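Local coordinates for CysQ, sulfite synthesis pathway protein (Bacteroides thetaiotaomicron VPI-5482, PDB 3B8B), which probably converts adenosine 3',5'-bisphosphate to AMP and phosphate with the help of magnesium, as a member of the inositol monophosphatase superfamily, at residues A[58-63]-A[111-116]; A[105-110]-A[118-123]. All coordinates share one frame; numbering follows the deposited sequence. Where two conformers were deposited one is given.

In the fold
Helix 110-114 joins strand 100-108 to strand 121-128. Contact 2 (105-110 with 118-123) pairs the two strands, and contact 1 (58-63 with 111-116) packs the helix on the start of helix 59-75. Their centres lie about 8 Å and about 18 Å from the centre of the chain. Contact 1 is apolar, with no hydrogen bond between its segments; it is buried around Phe113 but exposed at Ile114. Contact 2 is buried, has four backbone hydrogen bonds and presents acidic side chains of the predicted magnesium site. The two meet where Phe113 packs on Phe120 and Leu60 on Thr110. Glu112 adds probable hydrogen bonds, OE1 with Glu119 N and O with Gly118 N.

Contact 1: residues A[58-63]-A[111-116]. With SO4 (sulfate ion), chain F.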
loop_
_atom_site.group_PDB
_atom_site.type_symbol
_atom_site.label_atom_id
_atom_site.label_comp_id
_atom_site.label_asym_id
_atom_site.label_seq_id
_atom_site.Cartn_x
_atom_site.Cartn_y
_atom_site.Cartn_z
ATOM N N SER A 58 -10.122 -21.419 4.596
ATOM C CA SER A 58 -10.254 -20.786 3.304
ATOM C C SER A 58 -8.856 -20.393 2.818
ATOM O O SER A 58 -7.969 -20.078 3.634
ATOM C CB SER A 58 -11.196 -19.573 3.338
ATOM O OG SER A 58 -10.578 -18.398 3.840
ATOM N N PRO A 59 -8.638 -20.456 1.495
ATOM C CA PRO A 59 -7.417 -19.922 0.894
ATOM C C PRO A 59 -7.055 -18.529 1.394
ATOM O O PRO A 59 -5.874 -18.256 1.642
ATOM C CB PRO A 59 -7.760 -19.879 -0.594
ATOM C CG PRO A 59 -8.713 -20.997 -0.784
ATOM C CD PRO A 59 -9.515 -21.085 0.486
ATOM N N LEU A 60 -8.046 -17.653 1.545
ATOM C CA LEU A 60 -7.784 -16.301 1.987
ATOM C C LEU A 60 -7.217 -16.297 3.417
ATOM O O LEU A 60 -6.220 -15.647 3.701
ATOM C CB LEU A 60 -9.035 -15.429 1.923
ATOM C CG LEU A 60 -8.829 -13.989 2.419
ATOM C CD1 LEU A 60 -7.847 -13.161 1.535
ATOM C CD2 LEU A 60 -10.166 -13.276 2.571
ATOM N N THR A 61 -7.886 -17.012 4.310
ATOM C CA THR A 61 -7.478 -17.039 5.698
ATOM C C THR A 61 -6.060 -17.569 5.848
ATOM O O THR A 61 -5.232 -16.972 6.558
ATOM C CB THR A 61 -8.500 -17.867 6.520
ATOM O OG1 THR A 61 -9.756 -17.180 6.459
ATOM C CG2 THR A 61 -8.042 -18.023 7.973
ATOM N N ILE A 62 -5.767 -18.655 5.137
ATOM C CA ILE A 62 -4.463 -19.286 5.187
ATOM C C ILE A 62 -3.394 -18.360 4.593
ATOM O O ILE A 62 -2.342 -18.149 5.184
ATOM C CB ILE A 62 -4.470 -20.651 4.473
ATOM C CG1 ILE A 62 -5.436 -21.630 5.173
ATOM C CG2 ILE A 62 -3.085 -21.270 4.446
ATOM C CD1 ILE A 62 -5.696 -22.896 4.362
ATOM N N ALA A 63 -3.677 -17.773 3.434
ATOM C CA ALA A 63 -2.726 -16.854 2.811
ATOM C C ALA A 63 -2.418 -15.655 3.696
ATOM O O ALA A 63 -1.253 -15.249 3.800
ATOM C CB ALA A 63 -3.272 -16.368 1.443
ATOM N N LYS A 111 -11.664 -9.281 -2.060
ATOM C CA LYS A 111 -12.404 -9.632 -3.243
ATOM C C LYS A 111 -11.446 -9.936 -4.412
ATOM O O LYS A 111 -11.624 -10.907 -5.144
ATOM C CB LYS A 111 -13.395 -8.519 -3.576
ATOM C CG LYS A 111 -14.520 -8.388 -2.501
ATOM C CD LYS A 111 -15.405 -7.154 -2.736
ATOM C CE LYS A 111 -16.548 -7.036 -1.706
ATOM N NZ LYS A 111 -17.238 -5.708 -1.884
ATOM N N GLU A 112 -10.390 -9.134 -4.548
ATOM C CA GLU A 112 -9.396 -9.371 -5.626
ATOM C C GLU A 112 -8.804 -10.759 -5.517
ATOM O O GLU A 112 -8.549 -11.445 -6.501
ATOM C CB GLU A 112 -8.266 -8.321 -5.570
ATOM C CG GLU A 112 -8.683 -6.916 -5.979
ATOM C CD GLU A 112 -8.946 -6.762 -7.467
ATOM O OE1 GLU A 112 -8.303 -7.484 -8.266
ATOM O OE2 GLU A 112 -9.802 -5.901 -7.848
ATOM N N PHE A 113 -8.576 -11.207 -4.277
ATOM C CA PHE A 113 -8.021 -12.507 -4.050
ATOM C C PHE A 113 -9.052 -13.632 -4.248
ATOM O O PHE A 113 -8.835 -14.563 -5.027
ATOM C CB PHE A 113 -7.433 -12.578 -2.617
ATOM C CG PHE A 113 -6.737 -13.850 -2.323
ATOM C CD1 PHE A 113 -5.386 -13.994 -2.590
ATOM C CD2 PHE A 113 -7.432 -14.939 -1.782
ATOM C CE1 PHE A 113 -4.737 -15.167 -2.333
ATOM C CE2 PHE A 113 -6.790 -16.125 -1.534
ATOM C CZ PHE A 113 -5.431 -16.244 -1.802
ATOM N N ILE A 114 -10.167 -13.543 -3.524
ATOM C CA ILE A 114 -11.120 -14.648 -3.554
ATOM C C ILE A 114 -11.840 -14.773 -4.900
ATOM O O ILE A 114 -12.108 -15.893 -5.309
ATOM C CB ILE A 114 -12.122 -14.645 -2.361
ATOM C CG1 ILE A 114 -13.088 -13.462 -2.452
ATOM C CG2 ILE A 114 -11.339 -14.674 -1.051
ATOM C CD1 ILE A 114 -14.087 -13.404 -1.328
ATOM N N LYS A 115 -12.096 -13.657 -5.579
ATOM C CA LYS A 115 -12.689 -13.694 -6.912
ATOM C C LYS A 115 -11.640 -13.834 -8.020
ATOM O O LYS A 115 -11.984 -13.891 -9.196
ATOM C CB LYS A 115 -13.520 -12.445 -7.144
ATOM C CG LYS A 115 -14.628 -12.282 -6.109
ATOM C CD LYS A 115 -15.148 -10.877 -6.110
ATOM C CE LYS A 115 -16.299 -10.721 -5.120
ATOM N NZ LYS A 115 -17.205 -9.595 -5.474
ATOM N N ARG A 116 -10.363 -13.915 -7.643
ATOM C CA ARG A 116 -9.273 -14.163 -8.590
ATOM C C ARG A 116 -9.199 -13.098 -9.699
ATOM O O ARG A 116 -8.930 -13.415 -10.850
ATOM C CB ARG A 116 -9.370 -15.570 -9.157
ATOM C CG ARG A 116 -9.340 -16.636 -8.018
ATOM C CD ARG A 116 -9.319 -18.035 -8.525
ATOM N NE ARG A 116 -8.159 -18.358 -9.337
ATOM C CZ ARG A 116 -6.929 -18.490 -8.869
ATOM N NH1 ARG A 116 -6.675 -18.320 -7.577
ATOM N NH2 ARG A 116 -5.945 -18.791 -9.699
HETATM S S SO4 F . -18.751 -5.837 -5.027
HETATM O O1 SO4 F . -18.386 -7.207 -4.661
HETATM O O2 SO4 F . -20.204 -5.686 -5.025
HETATM O O3 SO4 F . -18.183 -4.912 -4.052
HETATM O O4 SO4 F . -18.250 -5.542 -6.370
#
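The ring of Phe113 reaches to the first turn of helix 59-75. With CG anti to the backbone N (chi1 -175°), it extends from the short helix toward Pro59, Leu60 and Ala63. Pro59 CB lies in the ring plane, at the edge, 4.0 Å from Phe113 CE2. Leu60 CD1 approaches Phe113 CD2 at 3.8 Å. Ala63 CB reaches Phe113 CZ at 3.9 Å and meets the ring obliquely. This is the dense side. Ile38 of helix 20-43 and Leu107 also touch Phe113 here.

The short helix starts at the last residue of the DPLDGT sequence of the inositol monophosphatase family. It ends in a Schellman motif, in which Arg116 has positive phi and its N bonds Phe113 O at 3.1 Å. Ser58 is the N-cap of the facing helix.

Packing thins toward Ile114, which is exposed. Its CG2 branch touches Leu60 CB at 3.8 Å, and Ile114 has two deposited conformers. Lys111 and Lys115 take no part in this packing. Their extended chains converge on a sulfate, probably from the crystallisation liquor. Lys111 NZ lies doubtfully close to sulfate O3. Lys115 NZ, in one of two conformers, bonds O1 at 2.8 Å; His197 N also donates.

Contact 2: residues A[105-110]-A[118-123]; sequences DPLDGT and GEFTVN
Asp105 and Asn123 form one hydrogen-bonded antiparallel pair, and Asp108 and Thr121 form the next. A beta bulge lies between them, in the DPLDGT metal-binding motif of the inositol monophosphatase family.

Asp105, Asp108, Thr121 and Asn123 share one face of the sheet. There chi1 near 180° (-172° in Asp105, -174° in Asp108) turns each carboxylate away from its own backbone N. Both lie close to Asp248, with which they are predicted to bind magnesium. Asp105 OD1 also accepts Leu107 N, from above the carboxylate plane, in an Asx turn. Asp108 OD2 is bonded to Ser223 OG.

Phe120 holds CG between its backbone N and carbonyl carbon (chi1 51°). Its CB comes within 3.2 Å of Asp108 O, while the ring leads away from 105-110. Leu107 starts out away from 118-123, but its CD2 comes back to within 4.1 Å of Phe120 CB. Val122 CG2 packs at 3.4 Å against Pro106 O, a buried carbonyl without a polar partner.

Thr121 OG1 is bonded to the hydroxyls of both Ser223 and Ser224. Asn123 ND2 donates to that same Thr121 OG1 at 2.8 Å, with the hydroxyl oxygen a little out of the amide plane.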
loop_
_atom_site.group_PDB
_atom_site.type_symbol
_atom_site.label_atom_id
_atom_site.label_comp_id
_atom_site.label_asym_id
_atom_site.label_seq_id
_atom_site.Cartn_x
_atom_site.Cartn_y
_atom_site.Cartn_z
ATOM N N ASP A 105 -0.572 -4.464 6.406
ATOM C CA ASP A 105 -1.639 -5.361 5.967
ATOM C C ASP A 105 -1.003 -6.417 5.081
ATOM O O ASP A 105 -0.589 -6.119 3.968
ATOM C CB ASP A 105 -2.780 -4.668 5.238
ATOM C CG ASP A 105 -3.959 -5.615 4.974
ATOM O OD1 ASP A 105 -3.837 -6.834 5.224
ATOM O OD2 ASP A 105 -5.042 -5.112 4.541
ATOM N N PRO A 106 -0.904 -7.635 5.594
ATOM C CA PRO A 106 -0.226 -8.691 4.814
ATOM C C PRO A 106 -0.901 -9.023 3.489
ATOM O O PRO A 106 -0.237 -9.492 2.562
ATOM C CB PRO A 106 -0.263 -9.910 5.759
ATOM C CG PRO A 106 -0.442 -9.314 7.122
ATOM C CD PRO A 106 -1.338 -8.133 6.908
ATOM N N LEU A 107 -2.204 -8.781 3.382
ATOM C CA LEU A 107 -2.944 -9.146 2.171
ATOM C C LEU A 107 -4.194 -8.265 2.116
ATOM O O LEU A 107 -5.237 -8.586 2.728
ATOM C CB LEU A 107 -3.302 -10.623 2.169
ATOM C CG LEU A 107 -3.796 -11.232 0.850
ATOM C CD1 LEU A 107 -4.043 -12.747 1.017
ATOM C CD2 LEU A 107 -4.991 -10.520 0.284
ATOM N N ASP A 108 -4.071 -7.161 1.396
ATOM C CA ASP A 108 -5.211 -6.268 1.142
ATOM C C ASP A 108 -5.859 -6.604 -0.198
ATOM O O ASP A 108 -5.175 -6.836 -1.196
ATOM C CB ASP A 108 -4.826 -4.802 1.116
ATOM C CG ASP A 108 -6.052 -3.889 0.992
ATOM O OD1 ASP A 108 -7.017 -4.084 1.770
ATOM O OD2 ASP A 108 -6.069 -3.085 0.053
ATOM N N GLY A 109 -7.186 -6.565 -0.230
ATOM C CA GLY A 109 -7.927 -6.842 -1.464
ATOM C C GLY A 109 -8.571 -8.192 -1.428
ATOM O O GLY A 109 -8.274 -9.102 -2.216
ATOM N N THR A 110 -9.445 -8.353 -0.442
ATOM C CA THR A 110 -10.132 -9.593 -0.213
ATOM C C THR A 110 -10.853 -10.128 -1.448
ATOM O O THR A 110 -10.650 -11.286 -1.839
ATOM C CB THR A 110 -11.144 -9.391 0.983
ATOM O OG1 THR A 110 -10.362 -9.197 2.162
ATOM C CG2 THR A 110 -12.048 -10.562 1.126
ATOM N N GLY A 118 -6.946 -10.620 -9.121
ATOM C CA GLY A 118 -5.499 -10.578 -9.154
ATOM C C GLY A 118 -4.785 -9.336 -8.649
ATOM O O GLY A 118 -3.544 -9.333 -8.654
ATOM N N GLU A 119 -5.520 -8.291 -8.254
ATOM C CA GLU A 119 -4.893 -7.004 -7.864
ATOM C C GLU A 119 -4.952 -6.751 -6.353
ATOM O O GLU A 119 -5.351 -5.691 -5.876
ATOM C CB GLU A 119 -5.449 -5.854 -8.698
ATOM C CG GLU A 119 -5.096 -6.045 -10.186
ATOM C CD GLU A 119 -5.625 -4.954 -11.112
ATOM O OE1 GLU A 119 -6.209 -3.966 -10.616
ATOM O OE2 GLU A 119 -5.436 -5.077 -12.373
ATOM N N PHE A 120 -4.584 -7.794 -5.626
ATOM C CA PHE A 120 -4.369 -7.711 -4.169
ATOM C C PHE A 120 -2.892 -7.375 -3.909
ATOM O O PHE A 120 -2.038 -7.526 -4.790
ATOM C CB PHE A 120 -4.786 -9.006 -3.484
ATOM C CG PHE A 120 -4.174 -10.250 -4.099
ATOM C CD1 PHE A 120 -2.910 -10.701 -3.728
ATOM C CD2 PHE A 120 -4.871 -10.950 -5.086
ATOM C CE1 PHE A 120 -2.361 -11.833 -4.307
ATOM C CE2 PHE A 120 -4.325 -12.080 -5.651
ATOM C CZ PHE A 120 -3.073 -12.502 -5.303
ATOM N N THR A 121 -2.604 -6.911 -2.687
ATOM C CA THR A 121 -1.296 -6.363 -2.371
ATOM C C THR A 121 -0.858 -6.729 -0.947
ATOM O O THR A 121 -1.680 -7.017 -0.065
ATOM C CB THR A 121 -1.314 -4.816 -2.425
ATOM O OG1 THR A 121 -2.291 -4.331 -1.487
ATOM C CG2 THR A 121 -1.642 -4.285 -3.840
ATOM N N VAL A 122 0.450 -6.685 -0.752
ATOM C CA VAL A 122 1.076 -6.687 0.569
ATOM C C VAL A 122 1.470 -5.239 0.870
ATOM O O VAL A 122 2.022 -4.557 -0.015
ATOM C CB VAL A 122 2.337 -7.574 0.579
ATOM C CG1 VAL A 122 2.930 -7.653 1.996
ATOM C CG2 VAL A 122 2.041 -9.000 0.041
ATOM N N ASN A 123 1.191 -4.772 2.095
ATOM C CA ASN A 123 1.388 -3.366 2.478
ATOM C C ASN A 123 2.177 -3.270 3.787
ATOM O O ASN A 123 1.729 -3.797 4.813
ATOM C CB ASN A 123 0.060 -2.614 2.647
ATOM C CG ASN A 123 -0.753 -2.616 1.376
ATOM O OD1 ASN A 123 -0.709 -1.662 0.624
ATOM N ND2 ASN A 123 -1.450 -3.739 1.116
#